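Local coordinates for sulfate transporter 4.1, chloroplastic (Arabidopsis thaliana, PDB 7LHV), which cotransports sulfate together with protons across the membrane and may take part in regulating sulfate assimilation, at residues A178-L183 and R325-A330; I187-M192 and V374-G379; S607-D612 and E629-R634. All blocks are in the same frame, centred on the assembly; numbering follows the deposited sequence.

Interaction 1: A178-L183 and R325-A330; sequences AILLAL and RSFDHA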
ATOM      1  N   ALA A 178      21.029 -12.751  18.313  1.00 58.94           N
ATOM      2  CA  ALA A 178      19.716 -13.376  18.453  1.00 58.94           C
ATOM      3  C   ALA A 178      18.950 -12.806  19.642  1.00 58.94           C
ATOM      4  O   ALA A 178      17.741 -12.552  19.548  1.00 58.94           O
ATOM      5  CB  ALA A 178      19.866 -14.889  18.588  1.00 58.94           C
ATOM      6  N   ILE A 179      19.633 -12.595  20.768  1.00 56.51           N
ATOM      7  CA  ILE A 179      18.970 -12.034  21.943  1.00 56.51           C
ATOM      8  C   ILE A 179      18.512 -10.603  21.672  1.00 56.51           C
ATOM      9  O   ILE A 179      17.396 -10.207  22.044  1.00 56.51           O
ATOM     10  CB  ILE A 179      19.901 -12.118  23.163  1.00 56.51           C
ATOM     11  CG1 ILE A 179      20.164 -13.580  23.520  1.00 56.51           C
ATOM     12  CG2 ILE A 179      19.300 -11.392  24.342  1.00 56.51           C
ATOM     13  CD1 ILE A 179      21.322 -13.774  24.460  1.00 56.51           C
ATOM     14  N   LEU A 180      19.359  -9.804  21.020  1.00 56.32           N
ATOM     15  CA  LEU A 180      18.962  -8.449  20.657  1.00 56.32           C
ATOM     16  C   LEU A 180      17.798  -8.459  19.678  1.00 56.32           C
ATOM     17  O   LEU A 180      16.906  -7.607  19.752  1.00 56.32           O
ATOM     18  CB  LEU A 180      20.151  -7.694  20.067  1.00 56.32           C
ATOM     19  CG  LEU A 180      19.842  -6.306  19.508  1.00 56.32           C
ATOM     20  CD1 LEU A 180      19.563  -5.325  20.629  1.00 56.32           C
ATOM     21  CD2 LEU A 180      20.979  -5.825  18.635  1.00 56.32           C
ATOM     22  N   LEU A 181      17.793  -9.411  18.743  1.00 52.48           N
ATOM     23  CA  LEU A 181      16.679  -9.533  17.815  1.00 52.48           C
ATOM     24  C   LEU A 181      15.392  -9.848  18.555  1.00 52.48           C
ATOM     25  O   LEU A 181      14.329  -9.313  18.223  1.00 52.48           O
ATOM     26  CB  LEU A 181      16.985 -10.613  16.779  1.00 52.48           C
ATOM     27  CG  LEU A 181      16.078 -10.678  15.557  1.00 52.48           C
ATOM     28  CD1 LEU A 181      16.074  -9.353  14.845  1.00 52.48           C
ATOM     29  CD2 LEU A 181      16.552 -11.770  14.624  1.00 52.48           C
ATOM     30  N   ALA A 182      15.468 -10.713  19.566  1.00 50.64           N
ATOM     31  CA  ALA A 182      14.288 -11.007  20.372  1.00 50.64           C
ATOM     32  C   ALA A 182      13.795  -9.768  21.107  1.00 50.64           C
ATOM     33  O   ALA A 182      12.588  -9.516  21.174  1.00 50.64           O
ATOM     34  CB  ALA A 182      14.592 -12.133  21.356  1.00 50.64           C
ATOM     35  N   LEU A 183      14.719  -8.983  21.668  1.00 51.41           N
ATOM     36  CA  LEU A 183      14.321  -7.756  22.359  1.00 51.41           C
ATOM     37  C   LEU A 183      13.659  -6.768  21.409  1.00 51.41           C
ATOM     38  O   LEU A 183      12.639  -6.154  21.747  1.00 51.41           O
ATOM     39  CB  LEU A 183      15.532  -7.112  23.030  1.00 51.41           C
ATOM     40  CG  LEU A 183      15.271  -5.759  23.689  1.00 51.41           C
ATOM     41  CD1 LEU A 183      14.327  -5.913  24.862  1.00 51.41           C
ATOM     42  CD2 LEU A 183      16.574  -5.123  24.129  1.00 51.41           C
ATOM     43  N   ARG A 325      24.230  -6.606  24.954  1.00 87.46           N
ATOM     44  CA  ARG A 325      25.427  -5.781  24.859  1.00 87.46           C
ATOM     45  C   ARG A 325      25.804  -5.403  23.433  1.00 87.46           C
ATOM     46  O   ARG A 325      26.820  -4.726  23.241  1.00 87.46           O
ATOM     47  CB  ARG A 325      26.624  -6.490  25.508  1.00 87.46           C
ATOM     48  CG  ARG A 325      26.755  -6.277  27.004  1.00 87.46           C
ATOM     49  CD  ARG A 325      26.036  -7.364  27.777  1.00 87.46           C
ATOM     50  NE  ARG A 325      26.453  -8.694  27.348  1.00 87.46           N
ATOM     51  CZ  ARG A 325      27.526  -9.326  27.803  1.00 87.46           C
ATOM     52  NH1 ARG A 325      28.320  -8.777  28.709  1.00 87.46           N
ATOM     53  NH2 ARG A 325      27.811 -10.539  27.338  1.00 87.46           N
ATOM     54  N   SER A 326      25.027  -5.808  22.434  1.00 79.24           N
ATOM     55  CA  SER A 326      25.371  -5.586  21.035  1.00 79.24           C
ATOM     56  C   SER A 326      24.376  -4.649  20.362  1.00 79.24           C
ATOM     57  O   SER A 326      23.927  -4.896  19.242  1.00 79.24           O
ATOM     58  CB  SER A 326      25.455  -6.908  20.277  1.00 79.24           C
ATOM     59  OG  SER A 326      26.675  -7.573  20.551  1.00 79.24           O
ATOM     60  N   PHE A 327      24.035  -3.549  21.036  1.00 71.09           N
ATOM     61  CA  PHE A 327      23.112  -2.578  20.456  1.00 71.09           C
ATOM     62  C   PHE A 327      23.672  -1.931  19.195  1.00 71.09           C
ATOM     63  O   PHE A 327      22.908  -1.326  18.433  1.00 71.09           O
ATOM     64  CB  PHE A 327      22.772  -1.502  21.487  1.00 71.09           C
ATOM     65  CG  PHE A 327      21.614  -1.855  22.368  1.00 71.09           C
ATOM     66  CD1 PHE A 327      20.316  -1.616  21.955  1.00 71.09           C
ATOM     67  CD2 PHE A 327      21.821  -2.427  23.609  1.00 71.09           C
ATOM     68  CE1 PHE A 327      19.249  -1.939  22.764  1.00 71.09           C
ATOM     69  CE2 PHE A 327      20.757  -2.751  24.425  1.00 71.09           C
ATOM     70  CZ  PHE A 327      19.468  -2.507  24.001  1.00 71.09           C
ATOM     71  N   ASP A 328      24.981  -2.049  18.957  1.00 74.53           N
ATOM     72  CA  ASP A 328      25.607  -1.395  17.812  1.00 74.53           C
ATOM     73  C   ASP A 328      25.062  -1.919  16.490  1.00 74.53           C
ATOM     74  O   ASP A 328      25.041  -1.186  15.494  1.00 74.53           O
ATOM     75  CB  ASP A 328      27.122  -1.583  17.873  1.00 74.53           C
ATOM     76  CG  ASP A 328      27.758  -0.816  19.019  1.00 74.53           C
ATOM     77  OD1 ASP A 328      27.208   0.239  19.405  1.00 74.53           O
ATOM     78  OD2 ASP A 328      28.806  -1.269  19.531  1.00 74.53           O
ATOM     79  N   HIS A 329      24.618  -3.173  16.457  1.00 69.06           N
ATOM     80  CA  HIS A 329      24.027  -3.758  15.262  1.00 69.06           C
ATOM     81  C   HIS A 329      22.518  -3.602  15.218  1.00 69.06           C
ATOM     82  O   HIS A 329      21.884  -4.107  14.287  1.00 69.06           O
ATOM     83  CB  HIS A 329      24.381  -5.244  15.163  1.00 69.06           C
ATOM     84  CG  HIS A 329      25.847  -5.518  15.045  1.00 69.06           C
ATOM     85  ND1 HIS A 329      26.491  -5.622  13.833  1.00 69.06           N
ATOM     86  CD2 HIS A 329      26.789  -5.730  15.992  1.00 69.06           C
ATOM     87  CE1 HIS A 329      27.772  -5.875  14.037  1.00 69.06           C
ATOM     88  NE2 HIS A 329      27.977  -5.947  15.340  1.00 69.06           N
ATOM     89  N   ALA A 330      21.932  -2.912  16.198  1.00 64.64           N
ATOM     90  CA  ALA A 330      20.479  -2.862  16.303  1.00 64.64           C
ATOM     91  C   ALA A 330      19.844  -2.305  15.038  1.00 64.64           C
ATOM     92  O   ALA A 330      18.826  -2.826  14.575  1.00 64.64           O
ATOM     93  CB  ALA A 330      20.067  -2.037  17.521  1.00 64.64           C
TER

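Interaction 2: I187-M192 and V374-G379; sequences ILECIM and VANILG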
ATOM      1  N   ILE A 187       9.811  -5.377  21.567  1.00 49.92           N
ATOM      2  CA  ILE A 187       9.485  -3.953  21.621  1.00 49.92           C
ATOM      3  C   ILE A 187       8.537  -3.577  20.488  1.00 49.92           C
ATOM      4  O   ILE A 187       7.552  -2.857  20.697  1.00 49.92           O
ATOM      5  CB  ILE A 187      10.769  -3.106  21.603  1.00 49.92           C
ATOM      6  CG1 ILE A 187      11.361  -3.017  23.008  1.00 49.92           C
ATOM      7  CG2 ILE A 187      10.491  -1.718  21.062  1.00 49.92           C
ATOM      8  CD1 ILE A 187      12.750  -2.438  23.045  1.00 49.92           C
ATOM      9  N   LEU A 188       8.813  -4.058  19.273  1.00 50.49           N
ATOM     10  CA  LEU A 188       7.931  -3.751  18.149  1.00 50.49           C
ATOM     11  C   LEU A 188       6.539  -4.327  18.363  1.00 50.49           C
ATOM     12  O   LEU A 188       5.538  -3.676  18.046  1.00 50.49           O
ATOM     13  CB  LEU A 188       8.530  -4.272  16.846  1.00 50.49           C
ATOM     14  CG  LEU A 188       9.618  -3.407  16.211  1.00 50.49           C
ATOM     15  CD1 LEU A 188      10.167  -4.071  14.964  1.00 50.49           C
ATOM     16  CD2 LEU A 188       9.081  -2.029  15.888  1.00 50.49           C
ATOM     17  N   GLU A 189       6.451  -5.548  18.895  1.00 53.07           N
ATOM     18  CA  GLU A 189       5.150  -6.153  19.156  1.00 53.07           C
ATOM     19  C   GLU A 189       4.382  -5.382  20.220  1.00 53.07           C
ATOM     20  O   GLU A 189       3.173  -5.167  20.088  1.00 53.07           O
ATOM     21  CB  GLU A 189       5.324  -7.609  19.579  1.00 53.07           C
ATOM     22  CG  GLU A 189       5.850  -8.512  18.487  1.00 53.07           C
ATOM     23  CD  GLU A 189       5.887  -9.958  18.914  1.00 53.07           C
ATOM     24  OE1 GLU A 189       6.008 -10.841  18.043  1.00 53.07           O
ATOM     25  OE2 GLU A 189       5.798 -10.210  20.132  1.00 53.07           O
ATOM     26  N   CYS A 190       5.063  -4.959  21.288  1.00 53.59           N
ATOM     27  CA  CYS A 190       4.393  -4.171  22.317  1.00 53.59           C
ATOM     28  C   CYS A 190       3.908  -2.840  21.762  1.00 53.59           C
ATOM     29  O   CYS A 190       2.814  -2.377  22.107  1.00 53.59           O
ATOM     30  CB  CYS A 190       5.327  -3.953  23.504  1.00 53.59           C
ATOM     31  SG  CYS A 190       5.304  -5.285  24.717  1.00 53.59           S
ATOM     32  N   ILE A 191       4.708  -2.205  20.903  1.00 53.78           N
ATOM     33  CA  ILE A 191       4.297  -0.940  20.298  1.00 53.78           C
ATOM     34  C   ILE A 191       3.079  -1.145  19.405  1.00 53.78           C
ATOM     35  O   ILE A 191       2.110  -0.380  19.462  1.00 53.78           O
ATOM     36  CB  ILE A 191       5.470  -0.312  19.525  1.00 53.78           C
ATOM     37  CG1 ILE A 191       6.414   0.409  20.486  1.00 53.78           C
ATOM     38  CG2 ILE A 191       4.966   0.640  18.457  1.00 53.78           C
ATOM     39  CD1 ILE A 191       7.713   0.836  19.851  1.00 53.78           C
ATOM     40  N   MET A 192       3.102  -2.189  18.574  1.00 58.29           N
ATOM     41  CA  MET A 192       1.993  -2.436  17.660  1.00 58.29           C
ATOM     42  C   MET A 192       0.753  -2.951  18.377  1.00 58.29           C
ATOM     43  O   MET A 192      -0.343  -2.893  17.810  1.00 58.29           O
ATOM     44  CB  MET A 192       2.414  -3.427  16.575  1.00 58.29           C
ATOM     45  CG  MET A 192       3.510  -2.909  15.664  1.00 58.29           C
ATOM     46  SD  MET A 192       2.900  -1.929  14.282  1.00 58.29           S
ATOM     47  CE  MET A 192       2.101  -3.191  13.297  1.00 58.29           C
ATOM     48  N   VAL A 374       5.629  -8.686  25.485  1.00 49.19           N
ATOM     49  CA  VAL A 374       6.152  -8.761  26.846  1.00 49.19           C
ATOM     50  C   VAL A 374       6.933 -10.056  27.045  1.00 49.19           C
ATOM     51  O   VAL A 374       8.016 -10.063  27.648  1.00 49.19           O
ATOM     52  CB  VAL A 374       5.010  -8.622  27.867  1.00 49.19           C
ATOM     53  CG1 VAL A 374       5.498  -8.963  29.258  1.00 49.19           C
ATOM     54  CG2 VAL A 374       4.454  -7.217  27.833  1.00 49.19           C
ATOM     55  N   ALA A 375       6.398 -11.169  26.535  1.00 48.56           N
ATOM     56  CA  ALA A 375       7.101 -12.441  26.643  1.00 48.56           C
ATOM     57  C   ALA A 375       8.450 -12.385  25.941  1.00 48.56           C
ATOM     58  O   ALA A 375       9.456 -12.860  26.478  1.00 48.56           O
ATOM     59  CB  ALA A 375       6.243 -13.564  26.064  1.00 48.56           C
ATOM     60  N   ASN A 376       8.492 -11.795  24.747  1.00 47.09           N
ATOM     61  CA  ASN A 376       9.750 -11.692  24.015  1.00 47.09           C
ATOM     62  C   ASN A 376      10.747 -10.803  24.746  1.00 47.09           C
ATOM     63  O   ASN A 376      11.943 -11.108  24.787  1.00 47.09           O
ATOM     64  CB  ASN A 376       9.492 -11.167  22.607  1.00 47.09           C
ATOM     65  CG  ASN A 376       9.174 -12.269  21.629  1.00 47.09           C
ATOM     66  OD1 ASN A 376       9.875 -13.274  21.564  1.00 47.09           O
ATOM     67  ND2 ASN A 376       8.111 -12.089  20.859  1.00 47.09           N
ATOM     68  N   ILE A 377      10.278  -9.695  25.324  1.00 49.83           N
ATOM     69  CA  ILE A 377      11.178  -8.789  26.035  1.00 49.83           C
ATOM     70  C   ILE A 377      11.804  -9.492  27.234  1.00 49.83           C
ATOM     71  O   ILE A 377      13.023  -9.429  27.452  1.00 49.83           O
ATOM     72  CB  ILE A 377      10.430  -7.513  26.457  1.00 49.83           C
ATOM     73  CG1 ILE A 377      10.186  -6.612  25.247  1.00 49.83           C
ATOM     74  CG2 ILE A 377      11.203  -6.768  27.528  1.00 49.83           C
ATOM     75  CD1 ILE A 377       9.272  -5.454  25.537  1.00 49.83           C
ATOM     76  N   LEU A 378      10.982 -10.185  28.026  1.00 51.48           N
ATOM     77  CA  LEU A 378      11.527 -10.896  29.179  1.00 51.48           C
ATOM     78  C   LEU A 378      12.438 -12.046  28.758  1.00 51.48           C
ATOM     79  O   LEU A 378      13.474 -12.283  29.397  1.00 51.48           O
ATOM     80  CB  LEU A 378      10.404 -11.400  30.079  1.00 51.48           C
ATOM     81  CG  LEU A 378       9.859 -10.422  31.125  1.00 51.48           C
ATOM     82  CD1 LEU A 378      10.943 -10.076  32.130  1.00 51.48           C
ATOM     83  CD2 LEU A 378       9.285  -9.163  30.504  1.00 51.48           C
ATOM     84  N   GLY A 379      12.088 -12.764  27.691  1.00 53.12           N
ATOM     85  CA  GLY A 379      12.974 -13.800  27.194  1.00 53.12           C
ATOM     86  C   GLY A 379      14.321 -13.250  26.766  1.00 53.12           C
ATOM     87  O   GLY A 379      15.359 -13.859  27.027  1.00 53.12           O
TER

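Interaction 3: S607-D612 and E629-R634; sequences SNPNKD and EWFFVR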
ATOM      1  N   SER A 607     -29.771  12.248  -5.401  1.00 71.34           N
ATOM      2  CA  SER A 607     -31.021  11.548  -5.129  1.00 71.34           C
ATOM      3  C   SER A 607     -31.189  11.178  -3.659  1.00 71.34           C
ATOM      4  O   SER A 607     -32.153  11.607  -3.019  1.00 71.34           O
ATOM      5  CB  SER A 607     -31.114  10.296  -6.004  1.00 71.34           C
ATOM      6  OG  SER A 607     -32.305   9.576  -5.738  1.00 71.34           O
ATOM      7  N   ASN A 608     -30.279  10.375  -3.110  1.00 72.91           N
ATOM      8  CA  ASN A 608     -30.415   9.842  -1.753  1.00 72.91           C
ATOM      9  C   ASN A 608     -29.160  10.162  -0.956  1.00 72.91           C
ATOM     10  O   ASN A 608     -28.323   9.282  -0.717  1.00 72.91           O
ATOM     11  CB  ASN A 608     -30.657   8.332  -1.770  1.00 72.91           C
ATOM     12  CG  ASN A 608     -32.031   7.965  -2.287  1.00 72.91           C
ATOM     13  OD1 ASN A 608     -32.799   8.826  -2.707  1.00 72.91           O
ATOM     14  ND2 ASN A 608     -32.348   6.677  -2.258  1.00 72.91           N
ATOM     15  N   PRO A 609     -28.998  11.408  -0.518  1.00 72.77           N
ATOM     16  CA  PRO A 609     -27.805  11.752   0.263  1.00 72.77           C
ATOM     17  C   PRO A 609     -27.896  11.175   1.666  1.00 72.77           C
ATOM     18  O   PRO A 609     -28.917  11.302   2.343  1.00 72.77           O
ATOM     19  CB  PRO A 609     -27.817  13.286   0.283  1.00 72.77           C
ATOM     20  CG  PRO A 609     -28.871  13.697  -0.708  1.00 72.77           C
ATOM     21  CD  PRO A 609     -29.855  12.580  -0.737  1.00 72.77           C
ATOM     22  N   ASN A 610     -26.816  10.533   2.095  1.00 75.35           N
ATOM     23  CA  ASN A 610     -26.700  10.100   3.474  1.00 75.35           C
ATOM     24  C   ASN A 610     -26.579  11.318   4.386  1.00 75.35           C
ATOM     25  O   ASN A 610     -26.191  12.407   3.956  1.00 75.35           O
ATOM     26  CB  ASN A 610     -25.488   9.182   3.637  1.00 75.35           C
ATOM     27  CG  ASN A 610     -25.483   8.450   4.953  1.00 75.35           C
ATOM     28  OD1 ASN A 610     -26.402   8.590   5.759  1.00 75.35           O
ATOM     29  ND2 ASN A 610     -24.443   7.660   5.184  1.00 75.35           N
ATOM     30  N   LYS A 611     -26.932  11.132   5.659  1.00 76.99           N
ATOM     31  CA  LYS A 611     -26.918  12.253   6.594  1.00 76.99           C
ATOM     32  C   LYS A 611     -25.523  12.857   6.710  1.00 76.99           C
ATOM     33  O   LYS A 611     -25.355  14.078   6.622  1.00 76.99           O
ATOM     34  CB  LYS A 611     -27.434  11.803   7.961  1.00 76.99           C
ATOM     35  CG  LYS A 611     -28.869  11.265   7.973  1.00 76.99           C
ATOM     36  CD  LYS A 611     -29.922  12.351   7.749  1.00 76.99           C
ATOM     37  CE  LYS A 611     -30.324  12.488   6.282  1.00 76.99           C
ATOM     38  NZ  LYS A 611     -31.424  13.471   6.089  1.00 76.99           N
ATOM     39  N   ASP A 612     -24.507  12.012   6.892  1.00 76.66           N
ATOM     40  CA  ASP A 612     -23.133  12.503   6.891  1.00 76.66           C
ATOM     41  C   ASP A 612     -22.752  13.057   5.526  1.00 76.66           C
ATOM     42  O   ASP A 612     -22.084  14.094   5.428  1.00 76.66           O
ATOM     43  CB  ASP A 612     -22.178  11.384   7.302  1.00 76.66           C
ATOM     44  CG  ASP A 612     -22.305  11.022   8.766  1.00 76.66           C
ATOM     45  OD1 ASP A 612     -22.432  11.944   9.599  1.00 76.66           O
ATOM     46  OD2 ASP A 612     -22.280   9.815   9.085  1.00 76.66           O
ATOM     47  N   GLU A 629     -33.023  22.906  -5.031  1.00 75.42           N
ATOM     48  CA  GLU A 629     -34.135  22.244  -5.700  1.00 75.42           C
ATOM     49  C   GLU A 629     -33.737  20.944  -6.384  1.00 75.42           C
ATOM     50  O   GLU A 629     -34.622  20.183  -6.785  1.00 75.42           O
ATOM     51  CB  GLU A 629     -34.772  23.190  -6.722  1.00 75.42           C
ATOM     52  CG  GLU A 629     -33.840  23.638  -7.837  1.00 75.42           C
ATOM     53  CD  GLU A 629     -33.016  24.855  -7.465  1.00 75.42           C
ATOM     54  OE1 GLU A 629     -32.602  25.596  -8.381  1.00 75.42           O
ATOM     55  OE2 GLU A 629     -32.780  25.073  -6.258  1.00 75.42           O
ATOM     56  N   TRP A 630     -32.442  20.672  -6.533  1.00 74.28           N
ATOM     57  CA  TRP A 630     -31.969  19.455  -7.178  1.00 74.28           C
ATOM     58  C   TRP A 630     -31.553  18.380  -6.184  1.00 74.28           C
ATOM     59  O   TRP A 630     -30.951  17.380  -6.586  1.00 74.28           O
ATOM     60  CB  TRP A 630     -30.810  19.774  -8.123  1.00 74.28           C
ATOM     61  CG  TRP A 630     -31.224  20.624  -9.276  1.00 74.28           C
ATOM     62  CD1 TRP A 630     -30.829  21.901  -9.536  1.00 74.28           C
ATOM     63  CD2 TRP A 630     -32.131  20.263 -10.323  1.00 74.28           C
ATOM     64  NE1 TRP A 630     -31.428  22.357 -10.684  1.00 74.28           N
ATOM     65  CE2 TRP A 630     -32.233  21.370 -11.186  1.00 74.28           C
ATOM     66  CE3 TRP A 630     -32.865  19.111 -10.616  1.00 74.28           C
ATOM     67  CZ2 TRP A 630     -33.036  21.358 -12.322  1.00 74.28           C
ATOM     68  CZ3 TRP A 630     -33.662  19.101 -11.743  1.00 74.28           C
ATOM     69  CH2 TRP A 630     -33.742  20.216 -12.582  1.00 74.28           C
ATOM     70  N   PHE A 631     -31.854  18.560  -4.903  1.00 74.50           N
ATOM     71  CA  PHE A 631     -31.580  17.560  -3.882  1.00 74.50           C
ATOM     72  C   PHE A 631     -32.893  16.937  -3.432  1.00 74.50           C
ATOM     73  O   PHE A 631     -33.836  17.654  -3.081  1.00 74.50           O
ATOM     74  CB  PHE A 631     -30.846  18.180  -2.694  1.00 74.50           C
ATOM     75  CG  PHE A 631     -29.368  18.278  -2.892  1.00 74.50           C
ATOM     76  CD1 PHE A 631     -28.827  19.314  -3.628  1.00 74.50           C
ATOM     77  CD2 PHE A 631     -28.517  17.334  -2.348  1.00 74.50           C
ATOM     78  CE1 PHE A 631     -27.467  19.406  -3.815  1.00 74.50           C
ATOM     79  CE2 PHE A 631     -27.155  17.425  -2.531  1.00 74.50           C
ATOM     80  CZ  PHE A 631     -26.630  18.463  -3.268  1.00 74.50           C
ATOM     81  N   PHE A 632     -32.946  15.608  -3.434  1.00 78.58           N
ATOM     82  CA  PHE A 632     -34.173  14.896  -3.100  1.00 78.58           C
ATOM     83  C   PHE A 632     -33.929  13.836  -2.037  1.00 78.58           C
ATOM     84  O   PHE A 632     -32.844  13.770  -1.451  1.00 78.58           O
ATOM     85  CB  PHE A 632     -34.776  14.251  -4.350  1.00 78.58           C
ATOM     86  CG  PHE A 632     -34.808  15.157  -5.545  1.00 78.58           C
ATOM     87  CD1 PHE A 632     -35.888  15.994  -5.764  1.00 78.58           C
ATOM     88  CD2 PHE A 632     -33.760  15.176  -6.446  1.00 78.58           C
ATOM     89  CE1 PHE A 632     -35.923  16.828  -6.860  1.00 78.58           C
ATOM     90  CE2 PHE A 632     -33.790  16.009  -7.545  1.00 78.58           C
ATOM     91  CZ  PHE A 632     -34.874  16.836  -7.751  1.00 78.58           C
ATOM     92  N   VAL A 633     -34.942  13.015  -1.773  1.00 81.51           N
ATOM     93  CA  VAL A 633     -34.815  11.892  -0.852  1.00 81.51           C
ATOM     94  C   VAL A 633     -35.088  10.555  -1.518  1.00 81.51           C
ATOM     95  O   VAL A 633     -34.838   9.511  -0.898  1.00 81.51           O
ATOM     96  CB  VAL A 633     -35.735  12.064   0.376  1.00 81.51           C
ATOM     97  CG1 VAL A 633     -35.352  13.310   1.156  1.00 81.51           C
ATOM     98  CG2 VAL A 633     -37.190  12.122  -0.055  1.00 81.51           C
ATOM     99  N   ARG A 634     -35.600  10.545  -2.748  1.00 85.68           N
ATOM    100  CA  ARG A 634     -35.899   9.321  -3.475  1.00 85.68           C
ATOM    101  C   ARG A 634     -35.542   9.522  -4.939  1.00 85.68           C
ATOM    102  O   ARG A 634     -35.305  10.644  -5.391  1.00 85.68           O
ATOM    103  CB  ARG A 634     -37.379   8.931  -3.333  1.00 85.68           C
ATOM    104  CG  ARG A 634     -37.790   8.588  -1.911  1.00 85.68           C
ATOM    105  CD  ARG A 634     -39.289   8.375  -1.784  1.00 85.68           C
ATOM    106  NE  ARG A 634     -39.737   7.163  -2.460  1.00 85.68           N
ATOM    107  CZ  ARG A 634     -40.545   7.150  -3.511  1.00 85.68           C
ATOM    108  NH1 ARG A 634     -41.007   8.270  -4.041  1.00 85.68           N
ATOM    109  NH2 ARG A 634     -40.905   5.983  -4.037  1.00 85.68           N
TER

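Interaction 1: A178-L183 and R325-A330
Leu180 reaches out of its helix with both methyls and carries most of this contact. CD1 sits over one face of the Phe327 ring, 4.2 Å from the ring centroid and 19° off the ring normal, a CH-pi contact displaced toward the ring's rim. The other methyl, CD2, leans on Ala330, 4.1 Å from its CB, and also meets the backbone carbonyl of Ser326. One turn further along the helix, Leu183 adds its CD2 at 3.9 Å from Phe327 CZ, with the two side chains crossing at about a right angle. In Leu180 the CG lies opposite the backbone N (chi1 174°), which carries the fork across to the loop. The loop in turn is wound tightly: Ala330 N bonds to Phe327 O at 2.9 Å, closing the 3-10 turn of 327-329 and setting the ring and the alanine on neighbouring parts of the same leucine. Further out, the hydroxyl of Ser326 is hydrogen-bonded to Glu176, a polar tie to the same helix. The contact thus joins helix 173-194 to the loop leading into helix 330-358, whose Leu333 also touches Leu180, while Leu181 reaches Val159 of helix 153-166.

Interaction 2: I187-M192 and V374-G379
Ile377 and Cys190 form the apolar middle of this helix pair, with the CD1 methyl of the isoleucine 4.1 Å from the thiol SG. The same methyl lies 4.1 Å from CG1 of Ile187, and the two isoleucines cross at about a right angle. Val374 meets the same sulfur from roughly a right angle to that methyl: its CG2 comes to 3.8 Å from Cys190 SG, although the valine's CB points away from the opposing helix. CG2 gets there because it lies opposite the valine's carbonyl carbon and beside the backbone N. Phe370, a turn before Val374 on helix 365-381, also touches the cysteine, and Val374 in addition packs on Val137 and Phe141 of helix 125-141.

At the polar edge, Asn376 ND2 donates to Glu189 OE2 over 3.1 Å, with an N-H...O angle of 143°. The acceptor lies in the plane of the amide, whereas the donor meets the carboxylate from above its plane, 48° out of it. An extended glutamate chain spans the gap to the amide. The other end of that amide is used too: Asn376 OD1 accepts from the backbone N of Ala387, so bonds on both sides fix its rotation.

The segments run nearly antiparallel, at 155° with axes 8.6 Å apart, within two predicted membrane-spanning helices. Ala387 directly precedes strand 388-389, which pairs with strand 149-150. Such a short antiparallel pair at the middle of the membrane is characteristic of the SLC26 transporter fold, where it probably borders the sulfate site.

Interaction 3: S607-D612 and E629-R634
Pro609 and Phe631 make the apolar part of this contact: the proline CG meets the phenylalanine ring at its edge, near the ring plane, 4.0 Å from CD2. The two side chains approach obliquely. Pro609 also sets its CD 3.3 Å from the carbonyl O of Phe632, a contact with the backbone.

Backbone packing accounts for much of the rest. The two segments run roughly parallel for one step, with CA atoms 5.0 Å apart at Ser607 and Phe632 and 4.9 Å at Asn608 and Val633, and then diverge. No clear hydrogen bond joins them here; Ser607 O is 3.4 Å from Val633 N, but the angle is poor.

Among the polar side chains, Ser607 has its OG opposite its own backbone N (chi1 179°), which brings it to 3.2 Å from Arg634 O. The hydroxyl's strong partner lies elsewhere, in a hydrogen bond to Glu575.

Just upstream the pairing is closer: backbone hydrogen bonds of Ile606 with Trp630 and Phe632, the pattern of a parallel pair, lay this loop alongside strand 603-606, at the edge of the four-stranded STAS sheet. The CB atoms of Phe631 and Phe632 point to opposite sides, and their rings pack against helix 622-626 and helix 635-643 respectively. Past the proline, segment 607-612 turns into helix 611-620, with Asn610 hydrogen-bonded to Thr580.

Interactions 1 and 2 are neighbours in the membrane domain, their centres 13 Å apart, and both use helix 173-194. The two meet where Ala182 O packs on Asn376 CB and Leu183 CD1 on Ile377 CG2. Their segments alternate along the chain, so this helix is held first by the loop before helix 330-358 and then by helix 365-381. Interaction 3 comes later in sequence, in the STAS domain: its centre is 59 Å from that of interaction 1 and 50 Å from that of interaction 2. The transporter therefore combines a helical membrane part with a separately folded sheet-and-helix domain.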